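Local coordinates for nitrite oxidoreductase subunit A (PDB 7B04), which belongs to the molybdopterin oxidoreductase family and houses a molybdenum atom, two pterin guanylate cofactors and an iron-sulfur cluster in its interior, at residues 70-75 / 710-715; 289-294 / 560-565; 114-119 / 312-317. One frame throughout, in Å; residues are numbered along the deposited sequence.

Contact 1: 70-75 / 710-715; sequences NDTHAC and NSCSNP. With SF4 (iron/sulfur cluster), chain C; MD1 (phosphoric acid 4-(2-amino-4-oxo-3,4,5,6,-tetrahydro-pteridin-6-yl)-2-hydroxy-3,4-dimercapto-but-3-en-yl ester guanylate ester), chain D.
Thr72 and Ser711 show how a buried turn can be held by its carbonyl oxygens. Ser711 OG donates to Thr72 O at 2.6 Å, approaching at 134° to the C=O bond and from 46° above the carbonyl plane. The serine oxygen is itself pinned: Ser713 N donates to Ser711 OG over 3.1 Å, closing an ST turn. With OG turned anti to the backbone N of Ser711 (chi1 175°), one oxygen can serve both bonds. Ser713 OG also lies 2.6 Å from Thr72 O. One residue on, Asn714 ND2 reaches His73 O at 2.9 Å in a weak, bent hydrogen bond; Arg113 gives that oxygen a second donor.

Away from this tight polar patch the fit is looser. Thr72 OG1 lies 3.5 Å from Cys712 SG, and the His73 ring stays more than 4 Å from Ser713, its ND1 turned to a weak bond with Glu316. Neither flank opens to solvent, since every touching residue is buried. On the far side of 70-75 lies the iron-sulfur cluster, where Asp71 OD2 binds iron FE1 at 2.1 Å and Cys75 SG binds iron FE4 at 2.3 Å. In sequence, the carbonyls of Thr72 and His73 lie between these two ligands. The bonds that 710-715 makes to both oxygens therefore hold the backbone of the turn that carries Asp71 and Cys75, which implies a second-shell part for this polar patch in fixing where the cluster ligands stand.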
# COMPACT_ATOMS: atom_id res chain seq x y z
N ASN B 70 -8.40 -1.86 10.43
CA ASN B 70 -7.54 -2.96 10.85
C ASN B 70 -6.12 -2.69 10.37
O ASN B 70 -5.34 -3.60 10.09
CB ASN B 70 -8.03 -4.35 10.39
CG ASN B 70 -7.29 -5.49 11.08
OD1 ASN B 70 -6.40 -5.28 11.89
ND2 ASN B 70 -7.66 -6.72 10.73
N ASP B 71 -5.78 -1.42 10.18
CA ASP B 71 -4.40 -1.07 9.77
C ASP B 71 -3.43 -1.41 10.91
O ASP B 71 -2.28 -1.82 10.64
CB ASP B 71 -4.29 0.40 9.35
CG ASP B 71 -3.16 0.67 8.38
OD1 ASP B 71 -3.09 -0.04 7.35
OD2 ASP B 71 -2.35 1.58 8.65
N THR B 72 -3.91 -1.22 12.15
CA THR B 72 -3.19 -1.29 13.42
C THR B 72 -2.57 0.06 13.76
O THR B 72 -1.86 0.16 14.78
CB THR B 72 -2.11 -2.39 13.48
OG1 THR B 72 -1.81 -2.66 14.86
CG2 THR B 72 -0.81 -1.96 12.83
N HIS B 73 -2.81 1.09 12.96
CA HIS B 73 -2.24 2.41 13.17
C HIS B 73 -3.26 3.46 13.58
O HIS B 73 -2.91 4.37 14.34
CB HIS B 73 -1.49 2.85 11.91
CG HIS B 73 -0.39 1.92 11.53
ND1 HIS B 73 0.80 1.84 12.23
CD2 HIS B 73 -0.29 1.02 10.53
CE1 HIS B 73 1.57 0.93 11.68
NE2 HIS B 73 0.94 0.42 10.64
N ALA B 74 -4.50 3.36 13.10
CA ALA B 74 -5.59 4.25 13.50
C ALA B 74 -5.18 5.71 13.39
O ALA B 74 -5.29 6.49 14.34
CB ALA B 74 -6.08 3.92 14.91
N CYS B 75 -4.69 6.09 12.21
CA CYS B 75 -4.14 7.42 12.02
C CYS B 75 -5.20 8.49 12.22
O CYS B 75 -6.38 8.31 11.92
CB CYS B 75 -3.54 7.55 10.61
SG CYS B 75 -2.08 6.52 10.32
N ASN B 710 -8.53 2.18 19.77
CA ASN B 710 -7.19 2.17 20.33
C ASN B 710 -6.31 1.35 19.40
O ASN B 710 -6.77 0.84 18.37
CB ASN B 710 -7.15 1.57 21.74
CG ASN B 710 -8.20 2.14 22.67
OD1 ASN B 710 -8.40 3.35 22.73
ND2 ASN B 710 -8.88 1.27 23.40
N SER B 711 -5.03 1.23 19.75
CA SER B 711 -4.12 0.42 18.96
C SER B 711 -3.16 -0.31 19.89
O SER B 711 -3.02 0.02 21.07
CB SER B 711 -3.35 1.27 17.94
OG SER B 711 -2.38 0.50 17.26
N CYS B 712 -2.49 -1.31 19.32
CA CYS B 712 -1.46 -2.07 20.02
C CYS B 712 -0.06 -1.66 19.61
O CYS B 712 0.91 -2.16 20.18
CB CYS B 712 -1.66 -3.56 19.77
SG CYS B 712 -1.49 -4.06 18.05
N SER B 713 0.04 -0.81 18.58
CA SER B 713 1.36 -0.34 18.10
C SER B 713 1.60 1.10 18.51
O SER B 713 2.69 1.60 18.29
CB SER B 713 1.47 -0.51 16.64
OG SER B 713 0.38 0.10 16.00
N ASN B 714 0.59 1.75 19.09
CA ASN B 714 0.73 3.16 19.52
C ASN B 714 -0.09 3.38 20.79
O ASN B 714 -1.11 2.74 20.96
CB ASN B 714 0.41 4.13 18.39
CG ASN B 714 -1.04 4.07 18.00
OD1 ASN B 714 -1.88 3.92 18.85
ND2 ASN B 714 -1.34 4.18 16.73
N PRO B 715 0.31 4.31 21.66
CA PRO B 715 -0.40 4.53 22.90
C PRO B 715 -1.60 5.47 22.79
O PRO B 715 -2.18 5.74 23.76
CB PRO B 715 0.67 5.24 23.72
CG PRO B 715 1.44 6.02 22.71
CD PRO B 715 1.51 5.11 21.52
FE1 SF4 C . -3.84 2.77 7.83
FE2 SF4 C . -5.51 4.88 7.36
FE3 SF4 C . -3.05 4.78 6.16
FE4 SF4 C . -3.23 5.23 8.85
S1 SF4 C . -4.01 6.57 7.18
S2 SF4 C . -1.80 3.80 7.79
S3 SF4 C . -5.02 3.94 9.38
S4 SF4 C . -4.79 3.34 5.84
PB MD1 D . 3.22 -9.83 8.23
O3B MD1 D . 2.88 -11.20 7.38
O1B MD1 D . 4.43 -9.15 7.63
O2B MD1 D . 3.51 -10.19 9.66
O3A MD1 D . 1.91 -8.83 8.15
C10 MD1 D . 0.72 -9.17 8.80
C11 MD1 D . 0.03 -7.86 9.30
O11 MD1 D . 0.38 -6.75 8.20
C12 MD1 D . -1.26 -8.10 9.57
S12 MD1 D . -1.72 -9.70 10.30
C13 MD1 D . -2.45 -7.13 9.37
S13 MD1 D . -4.08 -7.76 9.85
C14 MD1 D . -2.40 -5.81 8.79
N15 MD1 D . -2.00 -6.07 7.26
C16 MD1 D . -1.56 -4.91 6.60
C15 MD1 D . -1.93 -4.61 5.19
O14 MD1 D . -2.62 -5.35 4.58
N17 MD1 D . -1.42 -3.36 4.56
C17 MD1 D . -0.52 -2.39 5.36
N16 MD1 D . -0.04 -1.17 4.74
N18 MD1 D . -0.15 -2.69 6.79
C20 MD1 D . -0.63 -3.90 7.42
N8 MD1 D . -0.31 -4.23 8.75
C7 MD1 D . -1.59 -4.78 9.54
PA MD1 D . 3.62 -11.64 5.97
O1A MD1 D . 2.76 -12.68 5.29
O2A MD1 D . 3.74 -10.42 5.09
O5' MD1 D . 5.12 -12.28 6.23
C5' MD1 D . 6.21 -11.42 6.36
C4' MD1 D . 7.50 -12.03 5.72
O4' MD1 D . 7.80 -13.46 6.28
C1' MD1 D . 8.17 -14.26 4.99
N9 MD1 D . 8.00 -15.72 5.18
C4 MD1 D . 8.82 -16.38 6.00
N3 MD1 D . 9.96 -15.93 6.84
C2 MD1 D . 10.69 -16.90 7.66
N2 MD1 D . 11.80 -16.46 8.48
N1 MD1 D . 10.31 -18.29 7.65
C6 MD1 D . 9.21 -18.72 6.83
O6 MD1 D . 8.89 -19.85 6.82
C5 MD1 D . 8.45 -17.69 5.98
N7 MD1 D . 7.41 -17.82 5.15
C8 MD1 D . 7.13 -16.60 4.65
C2' MD1 D . 7.33 -13.80 4.16
O2' MD1 D . 7.76 -14.08 2.79
C3' MD1 D . 7.36 -12.16 4.46
O3' MD1 D . 8.50 -11.55 3.79

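Contact 2: 289-294 / 560-565; sequences SDVDMN and HTWAGN. With MD1 (phosphoric acid 4-(2-amino-4-oxo-3,4,5,6,-tetrahydro-pteridin-6-yl)-2-hydroxy-3,4-dimercapto-but-3-en-yl ester guanylate ester), chain D.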
# COMPACT_ATOMS: atom_id res chain seq x y z
N SER B 289 2.89 -10.35 23.09
CA SER B 289 3.97 -9.45 23.47
C SER B 289 4.28 -8.54 22.30
O SER B 289 4.86 -8.97 21.30
CB SER B 289 5.20 -10.25 23.89
OG SER B 289 6.30 -9.40 24.16
N ASP B 290 3.87 -7.27 22.40
CA ASP B 290 4.16 -6.26 21.40
C ASP B 290 4.53 -4.96 22.11
O ASP B 290 4.47 -4.87 23.34
CB ASP B 290 2.98 -6.07 20.44
CG ASP B 290 1.68 -5.77 21.16
OD1 ASP B 290 1.68 -5.75 22.41
OD2 ASP B 290 0.66 -5.57 20.48
N VAL B 291 4.90 -3.94 21.34
CA VAL B 291 5.45 -2.70 21.90
C VAL B 291 4.86 -1.49 21.18
O VAL B 291 4.40 -1.58 20.04
CB VAL B 291 6.99 -2.65 21.81
CG1 VAL B 291 7.62 -3.75 22.63
CG2 VAL B 291 7.45 -2.74 20.36
N ASP B 292 4.87 -0.35 21.87
CA ASP B 292 4.73 0.92 21.18
C ASP B 292 5.98 1.10 20.32
O ASP B 292 7.09 1.20 20.85
CB ASP B 292 4.58 2.08 22.16
CG ASP B 292 3.28 2.02 22.93
OD1 ASP B 292 2.29 1.48 22.40
OD2 ASP B 292 3.25 2.52 24.08
N MET B 293 5.80 1.17 19.00
CA MET B 293 6.93 1.04 18.09
C MET B 293 7.93 2.18 18.16
O MET B 293 8.96 2.11 17.49
CB MET B 293 6.43 0.83 16.66
CG MET B 293 5.29 -0.16 16.58
SD MET B 293 4.78 -0.58 14.90
CE MET B 293 6.33 -1.15 14.21
N ASN B 294 7.66 3.27 18.87
CA ASN B 294 8.78 4.19 19.10
C ASN B 294 9.88 3.51 19.92
O ASN B 294 11.05 3.90 19.83
CB ASN B 294 8.30 5.49 19.75
CG ASN B 294 7.60 5.28 21.07
OD1 ASN B 294 7.40 4.14 21.51
ND2 ASN B 294 7.23 6.37 21.72
N HIS B 560 8.85 -10.15 20.05
CA HIS B 560 7.54 -9.59 19.82
C HIS B 560 6.96 -10.07 18.50
O HIS B 560 7.68 -10.26 17.52
CB HIS B 560 7.59 -8.05 19.83
CG HIS B 560 8.26 -7.49 21.05
ND1 HIS B 560 7.68 -7.53 22.30
CD2 HIS B 560 9.46 -6.88 21.21
CE1 HIS B 560 8.49 -6.97 23.17
NE2 HIS B 560 9.58 -6.57 22.54
N THR B 561 5.64 -10.26 18.48
CA THR B 561 4.89 -10.56 17.27
C THR B 561 4.08 -9.34 16.85
O THR B 561 3.72 -8.50 17.68
CB THR B 561 3.96 -11.76 17.45
OG1 THR B 561 3.41 -12.14 16.19
CG2 THR B 561 2.83 -11.43 18.41
N TRP B 562 3.81 -9.24 15.55
CA TRP B 562 3.06 -8.12 15.00
C TRP B 562 1.90 -8.65 14.17
O TRP B 562 2.02 -9.67 13.49
CB TRP B 562 3.94 -7.22 14.14
CG TRP B 562 4.98 -6.54 14.94
CD1 TRP B 562 6.31 -6.81 14.95
CD2 TRP B 562 4.77 -5.48 15.89
NE1 TRP B 562 6.95 -5.97 15.83
CE2 TRP B 562 6.03 -5.15 16.42
CE3 TRP B 562 3.65 -4.78 16.33
CZ2 TRP B 562 6.20 -4.15 17.37
CZ3 TRP B 562 3.82 -3.79 17.27
CH2 TRP B 562 5.08 -3.48 17.78
N ALA B 563 0.78 -7.94 14.24
CA ALA B 563 -0.45 -8.41 13.64
C ALA B 563 -1.36 -7.21 13.40
O ALA B 563 -0.89 -6.06 13.39
CB ALA B 563 -1.10 -9.47 14.54
N GLY B 564 -2.64 -7.46 13.21
CA GLY B 564 -3.61 -6.39 13.15
C GLY B 564 -3.88 -5.84 14.54
O GLY B 564 -3.18 -6.12 15.51
N ASN B 565 -4.94 -5.04 14.63
CA ASN B 565 -5.31 -4.40 15.88
C ASN B 565 -6.24 -5.33 16.65
O ASN B 565 -7.43 -5.42 16.35
CB ASN B 565 -5.96 -3.04 15.64
CG ASN B 565 -5.75 -2.09 16.80
OD1 ASN B 565 -5.17 -2.47 17.82
ND2 ASN B 565 -6.24 -0.87 16.66
PB MD1 D . 3.22 -9.83 8.23
O3B MD1 D . 2.88 -11.20 7.38
O1B MD1 D . 4.43 -9.15 7.63
O2B MD1 D . 3.51 -10.19 9.66
O3A MD1 D . 1.91 -8.83 8.15
C10 MD1 D . 0.72 -9.17 8.80
C11 MD1 D . 0.03 -7.86 9.30
O11 MD1 D . 0.38 -6.75 8.20
C12 MD1 D . -1.26 -8.10 9.57
S12 MD1 D . -1.72 -9.70 10.30
C13 MD1 D . -2.45 -7.13 9.37
S13 MD1 D . -4.08 -7.76 9.85
C14 MD1 D . -2.40 -5.81 8.79
N15 MD1 D . -2.00 -6.07 7.26
C16 MD1 D . -1.56 -4.91 6.60
C15 MD1 D . -1.93 -4.61 5.19
O14 MD1 D . -2.62 -5.35 4.58
N17 MD1 D . -1.42 -3.36 4.56
C17 MD1 D . -0.52 -2.39 5.36
N16 MD1 D . -0.04 -1.17 4.74
N18 MD1 D . -0.15 -2.69 6.79
C20 MD1 D . -0.63 -3.90 7.42
N8 MD1 D . -0.31 -4.23 8.75
C7 MD1 D . -1.59 -4.78 9.54
PA MD1 D . 3.62 -11.64 5.97
O1A MD1 D . 2.76 -12.68 5.29
O2A MD1 D . 3.74 -10.42 5.09
O5' MD1 D . 5.12 -12.28 6.23
C5' MD1 D . 6.21 -11.42 6.36
C4' MD1 D . 7.50 -12.03 5.72
O4' MD1 D . 7.80 -13.46 6.28
C1' MD1 D . 8.17 -14.26 4.99
N9 MD1 D . 8.00 -15.72 5.18
C4 MD1 D . 8.82 -16.38 6.00
N3 MD1 D . 9.96 -15.93 6.84
C2 MD1 D . 10.69 -16.90 7.66
N2 MD1 D . 11.80 -16.46 8.48
N1 MD1 D . 10.31 -18.29 7.65
C6 MD1 D . 9.21 -18.72 6.83
O6 MD1 D . 8.89 -19.85 6.82
C5 MD1 D . 8.45 -17.69 5.98
N7 MD1 D . 7.41 -17.82 5.15
C8 MD1 D . 7.13 -16.60 4.65
C2' MD1 D . 7.33 -13.80 4.16
O2' MD1 D . 7.76 -14.08 2.79
C3' MD1 D . 7.36 -12.16 4.46
O3' MD1 D . 8.50 -11.55 3.79
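Ser289 meets His560 at the edge of the imidazole, where Ser289 OG and His560 ND1 share a hydrogen bond of 3.0 Å that either could donate. NE2 of the same ring is engaged by Ser557 O, so the histidine is fixed at both nitrogens. The Ser289 carbonyl accepts from Thr561 N at 3.2 Å, the donor lying nearly in line with the carbonyl bond, while the CA-H of His560 approaches the same oxygen.

Asp290 follows with its CB over one face of the Trp562 indole, 4.0 Å from CZ3. Its carboxylate belongs to other partners: Tyr566 by a hydrogen bond, Arg808 and Lys567 by salt bridges. The surface being met here belongs to strand 558-561, the outermost strand within this chain of a five-stranded parallel sheet with the order 3-2-1-4-5 familiar from Rossmann-like folds. Further along, the chain runs on to the pterin cofactor MD1, with Ala563 CA 3.8 Å from its S12 and Gly564 CA 3.6 Å from its S13.

Val291 divides its branches between two rings. CG1, anti to the carbonyl carbon, makes a CH-pi contact over the His560 face, 3.5 Å from the centroid and 21° off the normal; CG2 packs on Trp562 CZ2. Val291 O lies at the indole edge, near the ring plane.

Met293 comes to the opposite indole face from Asp290. An extended chi2 (-174°) carries SD over the ring, 4.3 Å from the centroid of the six-membered ring and close to its normal, in a Met-aromatic contact. The far end of the indole is tied by Trp562 NE1 to His524.

Contact 3: 114-119 / 312-317; sequences MCLKGY and NKMPEA. With MD1 (phosphoric acid 4-(2-amino-4-oxo-3,4,5,6,-tetrahydro-pteridin-6-yl)-2-hydroxy-3,4-dimercapto-but-3-en-yl ester guanylate ester), chain D; SF4 (iron/sulfur cluster), chain C.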
# COMPACT_ATOMS: atom_id res chain seq x y z
N MET B 114 1.19 8.18 7.79
CA MET B 114 -0.03 7.85 7.07
C MET B 114 0.35 6.86 5.97
O MET B 114 1.53 6.67 5.68
CB MET B 114 -0.67 9.12 6.49
CG MET B 114 -2.17 9.14 6.50
SD MET B 114 -2.91 10.77 6.25
CE MET B 114 -4.23 10.34 5.12
N CYS B 115 -0.64 6.18 5.40
CA CYS B 115 -0.34 5.32 4.27
C CYS B 115 -0.94 5.88 2.99
O CYS B 115 -1.82 6.75 3.02
CB CYS B 115 -0.82 3.88 4.51
SG CYS B 115 -2.58 3.60 4.34
N LEU B 116 -0.45 5.38 1.85
CA LEU B 116 -1.01 5.76 0.56
C LEU B 116 -2.50 5.49 0.49
O LEU B 116 -3.25 6.24 -0.15
CB LEU B 116 -0.28 5.04 -0.59
CG LEU B 116 -0.69 3.62 -0.97
CD1 LEU B 116 -0.16 3.24 -2.34
CD2 LEU B 116 -0.22 2.64 0.08
N LYS B 117 -2.96 4.41 1.14
CA LYS B 117 -4.38 4.08 1.10
C LYS B 117 -5.20 5.11 1.85
O LYS B 117 -6.37 5.33 1.52
CB LYS B 117 -4.60 2.68 1.68
CG LYS B 117 -3.80 1.61 0.97
CD LYS B 117 -3.78 0.32 1.78
CE LYS B 117 -2.78 0.39 2.92
NZ LYS B 117 -1.37 0.42 2.44
N GLY B 118 -4.61 5.74 2.87
CA GLY B 118 -5.30 6.83 3.54
C GLY B 118 -5.58 8.00 2.61
O GLY B 118 -6.63 8.64 2.70
N TYR B 119 -4.64 8.28 1.69
CA TYR B 119 -4.81 9.40 0.77
C TYR B 119 -5.89 9.15 -0.28
O TYR B 119 -6.45 10.12 -0.80
CB TYR B 119 -3.48 9.71 0.07
CG TYR B 119 -2.61 10.67 0.84
CD1 TYR B 119 -2.90 10.99 2.15
CD2 TYR B 119 -1.51 11.26 0.25
CE1 TYR B 119 -2.11 11.87 2.86
CE2 TYR B 119 -0.72 12.14 0.96
CZ TYR B 119 -1.02 12.44 2.26
OH TYR B 119 -0.23 13.32 2.97
N ASN B 312 4.19 -3.55 6.00
CA ASN B 312 2.98 -3.87 6.73
C ASN B 312 2.81 -3.12 8.05
O ASN B 312 1.84 -3.38 8.76
CB ASN B 312 2.92 -5.38 6.99
CG ASN B 312 2.85 -6.18 5.69
OD1 ASN B 312 2.07 -5.85 4.80
ND2 ASN B 312 3.67 -7.22 5.59
N LYS B 313 3.73 -2.23 8.40
CA LYS B 313 3.55 -1.28 9.49
C LYS B 313 4.15 0.05 9.06
O LYS B 313 4.89 0.70 9.80
CB LYS B 313 4.15 -1.79 10.80
CG LYS B 313 3.60 -3.14 11.26
CD LYS B 313 2.58 -3.01 12.38
CE LYS B 313 1.79 -4.30 12.58
NZ LYS B 313 1.23 -4.84 11.31
N MET B 314 3.83 0.47 7.83
CA MET B 314 4.57 1.55 7.17
C MET B 314 4.61 2.85 7.96
O MET B 314 5.69 3.46 8.02
CB MET B 314 4.04 1.74 5.74
CG MET B 314 2.53 1.73 5.55
SD MET B 314 2.02 1.88 3.85
CE MET B 314 2.73 0.37 3.25
N PRO B 315 3.52 3.36 8.55
CA PRO B 315 3.64 4.66 9.24
C PRO B 315 4.59 4.64 10.42
O PRO B 315 5.12 5.69 10.79
CB PRO B 315 2.20 4.98 9.67
CG PRO B 315 1.47 3.72 9.55
CD PRO B 315 2.11 2.93 8.50
N GLU B 316 4.86 3.47 11.00
CA GLU B 316 5.79 3.37 12.11
C GLU B 316 7.10 2.74 11.69
O GLU B 316 7.98 2.53 12.53
CB GLU B 316 5.19 2.55 13.26
CG GLU B 316 3.68 2.64 13.40
CD GLU B 316 3.22 3.86 14.17
OE1 GLU B 316 4.07 4.71 14.50
OE2 GLU B 316 2.01 3.95 14.47
N ALA B 317 7.26 2.45 10.40
CA ALA B 317 8.46 1.78 9.93
C ALA B 317 9.70 2.65 10.14
O ALA B 317 10.80 2.14 10.34
CB ALA B 317 8.31 1.38 8.47
PB MD1 D . 3.22 -9.83 8.23
O3B MD1 D . 2.88 -11.20 7.38
O1B MD1 D . 4.43 -9.15 7.63
O2B MD1 D . 3.51 -10.19 9.66
O3A MD1 D . 1.91 -8.83 8.15
C10 MD1 D . 0.72 -9.17 8.80
C11 MD1 D . 0.03 -7.86 9.30
O11 MD1 D . 0.38 -6.75 8.20
C12 MD1 D . -1.26 -8.10 9.57
S12 MD1 D . -1.72 -9.70 10.30
C13 MD1 D . -2.45 -7.13 9.37
S13 MD1 D . -4.08 -7.76 9.85
C14 MD1 D . -2.40 -5.81 8.79
N15 MD1 D . -2.00 -6.07 7.26
C16 MD1 D . -1.56 -4.91 6.60
C15 MD1 D . -1.93 -4.61 5.19
O14 MD1 D . -2.62 -5.35 4.58
N17 MD1 D . -1.42 -3.36 4.56
C17 MD1 D . -0.52 -2.39 5.36
N16 MD1 D . -0.04 -1.17 4.74
N18 MD1 D . -0.15 -2.69 6.79
C20 MD1 D . -0.63 -3.90 7.42
N8 MD1 D . -0.31 -4.23 8.75
C7 MD1 D . -1.59 -4.78 9.54
PA MD1 D . 3.62 -11.64 5.97
O1A MD1 D . 2.76 -12.68 5.29
O2A MD1 D . 3.74 -10.42 5.09
O5' MD1 D . 5.12 -12.28 6.23
C5' MD1 D . 6.21 -11.42 6.36
C4' MD1 D . 7.50 -12.03 5.72
O4' MD1 D . 7.80 -13.46 6.28
C1' MD1 D . 8.17 -14.26 4.99
N9 MD1 D . 8.00 -15.72 5.18
C4 MD1 D . 8.82 -16.38 6.00
N3 MD1 D . 9.96 -15.93 6.84
C2 MD1 D . 10.69 -16.90 7.66
N2 MD1 D . 11.80 -16.46 8.48
N1 MD1 D . 10.31 -18.29 7.65
C6 MD1 D . 9.21 -18.72 6.83
O6 MD1 D . 8.89 -19.85 6.82
C5 MD1 D . 8.45 -17.69 5.98
N7 MD1 D . 7.41 -17.82 5.15
C8 MD1 D . 7.13 -16.60 4.65
C2' MD1 D . 7.33 -13.80 4.16
O2' MD1 D . 7.76 -14.08 2.79
C3' MD1 D . 7.36 -12.16 4.46
O3' MD1 D . 8.50 -11.55 3.79
FE1 SF4 C . -3.84 2.77 7.83
FE2 SF4 C . -5.51 4.88 7.36
FE3 SF4 C . -3.05 4.78 6.16
FE4 SF4 C . -3.23 5.23 8.85
S1 SF4 C . -4.01 6.57 7.18
S2 SF4 C . -1.80 3.80 7.79
S3 SF4 C . -5.02 3.94 9.38
S4 SF4 C . -4.79 3.34 5.84
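Cys115 and Met314 carry the apolar part of this contact, CB of the cysteine lying 3.5 Å from SD of the methionine. The thioether is a broad, soft surface: Leu116 CD2 reaches it more distantly, and Lys117, whose side chain and that of Met314 cross obliquely, brings NZ to 4.0 Å from SD. A bend at chi3 (63°) turns Met314 CE toward the pterin amine, 3.5 Å from MD1 N16. One residue along, Pro315 CB packs 3.8 Å from the backbone Met114 N, and Pro315 CG rests on the cluster sulfur S2 at 3.7 Å. Cys38 and Ile36 of the neighbouring subunit B pack on Leu116 and Met314, respectively.

Polar interactions run to the cofactor rather than from segment to segment. Asn312 ND2 donates to the phosphate oxygen O1B of MD1 at 2.9 Å, with an angle of 132° at the hydrogen. Lys313 NZ makes a weak bond to MD1 N8, an atom whose position is less certain. Lys117 NZ comes within 3.1 Å of MD1 N16 and has a firm partner in Arg919 O, which orients the ammonium group between cluster and pterin; a positive charge there would probably influence the electrostatics around the cluster.

Metal ligation completes the set. Cys115 SG binds iron FE3 at 2.2 Å, swung to that side by a chi1 of 76°, and the short helix 116-119 starts straight after it. A cluster cysteine followed closely by a lysine lying between the cluster and the pterin is typical of the iron-sulfur site in molybdopterin oxidoreductases of the DMSO reductase family.

All three contacts border the same MD1, and contacts 1 and 3 also border the iron-sulfur cluster. Contacts 2 and 3 are nested in the loop that contact 1 closes, and their own segments alternate along the chain. The centres form a triangle: about 9 Å between contacts 1 and 2, about 11 Å between 1 and 3, and about 15 Å between 2 and 3. Asn565 of contact 2 joins it to contact 1 through probable hydrogen bonds to Asn70 and Asn710; the His73 ring packs on Pro315 of contact 3. The side chains of Thr72, Trp562 and Lys117 lie about 8, 9 and 13 Å from the molybdenum.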